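Local coordinates for protein glucanase (Klebsiella pneumoniae, PDB 5GY3) that probably hydrolyses internal beta-1,4-glucosidic linkages in cellulose and related beta-glucans as a family 8 endoglucanase, at residues T2-E5 with R6-R10. Numbering follows the deposited sequence.
Sequences TAWE and RYKAR
Residues Thr-2 to Arg-10 form one continuous alpha-helix, in which the amides of Arg-6, Tyr-7, Lys-8 and Ala-9 each bond the carbonyl four residues earlier, from Arg-6 N to Thr-2 O at 2.9 Å through to Ala-9 N to Glu-5 O at 3.0 Å. On one side of this helix the Lys-8 chain runs back over the indole of Trp-4. Its CG makes a CH-pi contact 3.9 Å from the centroid of the six-membered ring, 18° off the ring normal, and its CD lies 3.6 Å from Trp-4 CE2. A bend about the CG-CD bond (chi3 -61°) carries CE past Trp-4 NE1 and turns the ammonium toward Glu-5. There NZ forms an i to i+3 salt bridge with Glu-5 OE2 (3.2 Å), coming from above the carboxylate plane; a bend at chi2 of Glu-5 brings its carboxylate beside the lysine end. The ammonium has a second anionic partner, Asp-44, whose OD2 also accepts a hydrogen bond from Trp-4 NE1, so one carboxylate oxygen ties both the indole and the lysine end to the turn just ahead of helix 45-59. Family 8 glycosidases are built on an (alpha/alpha)6 barrel, and here the N-terminal helix packs against helices 29-41, 45-59 and 293-307 through the buried Trp-4, away from the predicted nucleophile. Tyr-7 meets the indole rim to rim, Tyr-7 CD2 lying 3.6 Å from Trp-4 CZ3 with the ring planes at 26° and neither ring over the other. The phenol reaches on to helix 293-307, where its OH is hydrogen-bonded to Ser-297. Round the helix, Arg-10 CG sits over the centre of the Arg-6 guanidinium, 3.7 Å above its plane, and Arg-6 NH2 forms a salt bridge with Asp-289.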
ATOM      1  N   THR A   2      -8.156   1.280  21.636  1.00 33.90           N
ATOM      2  CA  THR A   2      -6.887   1.171  22.343  1.00 30.89           C
ATOM      3  C   THR A   2      -5.737   0.921  21.377  1.00 21.06           C
ATOM      4  O   THR A   2      -4.663   1.505  21.541  1.00 21.55           O
ATOM      5  CB  THR A   2      -6.951   0.075  23.409  1.00 35.05           C
ATOM      6  OG1 THR A   2      -7.978   0.387  24.357  1.00 48.14           O
ATOM      7  CG2 THR A   2      -5.627  -0.019  24.151  1.00 25.34           C
ATOM      8  N   ALA A   3      -5.942   0.079  20.356  1.00 22.11           N
ATOM      9  CA  ALA A   3      -4.871  -0.191  19.395  1.00 17.79           C
ATOM     10  C   ALA A   3      -4.351   1.104  18.783  1.00 15.78           C
ATOM     11  O   ALA A   3      -3.137   1.342  18.725  1.00 13.29           O
ATOM     12  CB  ALA A   3      -5.362  -1.149  18.304  1.00 20.04           C
ATOM     13  N   TRP A   4      -5.267   1.980  18.366  1.00 17.54           N
ATOM     14  CA  TRP A   4      -4.882   3.242  17.745  1.00 16.21           C
ATOM     15  C   TRP A   4      -4.144   4.149  18.726  1.00 14.75           C
ATOM     16  O   TRP A   4      -3.150   4.783  18.362  1.00 14.24           O
ATOM     17  CB  TRP A   4      -6.135   3.930  17.184  1.00 18.55           C
ATOM     18  CG  TRP A   4      -5.931   5.347  16.746  1.00 15.38           C
ATOM     19  CD1 TRP A   4      -6.502   6.461  17.296  1.00 15.60           C
ATOM     20  CD2 TRP A   4      -5.116   5.804  15.669  1.00 14.30           C
ATOM     21  NE1 TRP A   4      -6.084   7.588  16.631  1.00 13.29           N
ATOM     22  CE2 TRP A   4      -5.229   7.214  15.628  1.00 14.44           C
ATOM     23  CE3 TRP A   4      -4.286   5.166  14.738  1.00 13.72           C
ATOM     24  CZ2 TRP A   4      -4.553   7.992  14.694  1.00 13.82           C
ATOM     25  CZ3 TRP A   4      -3.618   5.942  13.813  1.00 14.09           C
ATOM     26  CH2 TRP A   4      -3.759   7.339  13.791  1.00 13.68           C
ATOM     27  N   GLU A   5      -4.619   4.237  19.974  1.00 17.46           N
ATOM     28  CA  GLU A   5      -3.896   5.031  20.966  1.00 18.91           C
ATOM     29  C   GLU A   5      -2.489   4.489  21.190  1.00 15.84           C
ATOM     30  O   GLU A   5      -1.520   5.258  21.258  1.00 15.20           O
ATOM     31  CB  GLU A   5      -4.674   5.070  22.281  1.00 20.75           C
ATOM     32  CG  GLU A   5      -5.972   5.848  22.193  1.00 29.04           C
ATOM     33  CD  GLU A   5      -5.739   7.310  21.876  1.00 30.74           C
ATOM     34  OE1 GLU A   5      -4.756   7.885  22.396  1.00 33.50           O
ATOM     35  OE2 GLU A   5      -6.533   7.885  21.102  1.00 36.47           O
ATOM     36  N   ARG A   6      -2.352   3.165  21.292  1.00 16.53           N
ATOM     37  CA  ARG A   6      -1.027   2.580  21.478  1.00 16.28           C
ATOM     38  C   ARG A   6      -0.142   2.824  20.260  1.00 18.04           C
ATOM     39  O   ARG A   6       1.066   3.043  20.392  1.00 17.89           O
ATOM     40  CB  ARG A   6      -1.162   1.086  21.773  1.00 19.20           C
ATOM     41  CG  ARG A   6       0.123   0.419  22.185  1.00 27.04           C
ATOM     42  CD  ARG A   6       0.818   1.198  23.297  1.00 31.70           C
ATOM     43  NE  ARG A   6       2.061   0.555  23.725  1.00 36.40           N
ATOM     44  CZ  ARG A   6       2.957   1.126  24.525  1.00 41.93           C
ATOM     45  NH1 ARG A   6       2.751   2.358  24.977  1.00 40.53           N
ATOM     46  NH2 ARG A   6       4.062   0.471  24.865  1.00 41.91           N
ATOM     47  N   TYR A   7      -0.733   2.807  19.066  1.00 15.12           N
ATOM     48  CA  TYR A   7       0.011   3.081  17.839  1.00 13.96           C
ATOM     49  C   TYR A   7       0.568   4.498  17.837  1.00 13.27           C
ATOM     50  O   TYR A   7       1.730   4.723  17.477  1.00 13.09           O
ATOM     51  CB  TYR A   7      -0.922   2.857  16.653  1.00 14.59           C
ATOM     52  CG  TYR A   7      -0.339   2.987  15.261  1.00 15.08           C
ATOM     53  CD1 TYR A   7       0.420   1.959  14.701  1.00 15.24           C
ATOM     54  CD2 TYR A   7      -0.616   4.102  14.479  1.00 14.08           C
ATOM     55  CE1 TYR A   7       0.917   2.060  13.408  1.00 15.95           C
ATOM     56  CE2 TYR A   7      -0.127   4.213  13.193  1.00 16.48           C
ATOM     57  CZ  TYR A   7       0.638   3.190  12.659  1.00 17.41           C
ATOM     58  OH  TYR A   7       1.110   3.303  11.369  1.00 16.93           O
ATOM     59  N   LYS A   8      -0.262   5.478  18.207  1.00 13.84           N
ATOM     60  CA  LYS A   8       0.219   6.855  18.263  1.00 13.77           C
ATOM     61  C   LYS A   8       1.301   7.009  19.319  1.00 14.11           C
ATOM     62  O   LYS A   8       2.274   7.742  19.116  1.00 15.98           O
ATOM     63  CB  LYS A   8      -0.932   7.820  18.556  1.00 15.37           C
ATOM     64  CG  LYS A   8      -1.948   7.972  17.439  1.00 14.71           C
ATOM     65  CD  LYS A   8      -2.961   9.082  17.764  1.00 18.22           C
ATOM     66  CE  LYS A   8      -3.735   8.771  19.037  1.00 19.48           C
ATOM     67  NZ  LYS A   8      -4.757   9.815  19.345  1.00 17.39           N
ATOM     68  N   ALA A   9       1.137   6.334  20.458  1.00 15.35           N
ATOM     69  CA  ALA A   9       2.100   6.467  21.551  1.00 16.62           C
ATOM     70  C   ALA A   9       3.464   5.935  21.145  1.00 18.89           C
ATOM     71  O   ALA A   9       4.499   6.496  21.529  1.00 20.60           O
ATOM     72  CB  ALA A   9       1.597   5.729  22.790  1.00 15.75           C
ATOM     73  N   ARG A  10       3.488   4.863  20.359  1.00 18.61           N
ATOM     74  CA  ARG A  10       4.750   4.264  19.965  1.00 21.51           C
ATOM     75  C   ARG A  10       5.341   4.876  18.708  1.00 21.33           C
ATOM     76  O   ARG A  10       6.566   4.980  18.606  1.00 17.74           O
ATOM     77  CB  ARG A  10       4.568   2.759  19.778  1.00 17.97           C
ATOM     78  CG  ARG A  10       4.358   2.062  21.108  1.00 30.29           C
ATOM     79  CD  ARG A  10       4.634   0.588  21.016  1.00 29.38           C
ATOM     80  NE  ARG A  10       5.819   0.268  20.219  1.00 22.61           N
ATOM     81  CZ  ARG A  10       5.951  -0.885  19.578  1.00 21.55           C
ATOM     82  NH1 ARG A  10       4.975  -1.777  19.655  1.00 19.39           N
ATOM     83  NH2 ARG A  10       7.036  -1.146  18.866  1.00 23.69           N
TER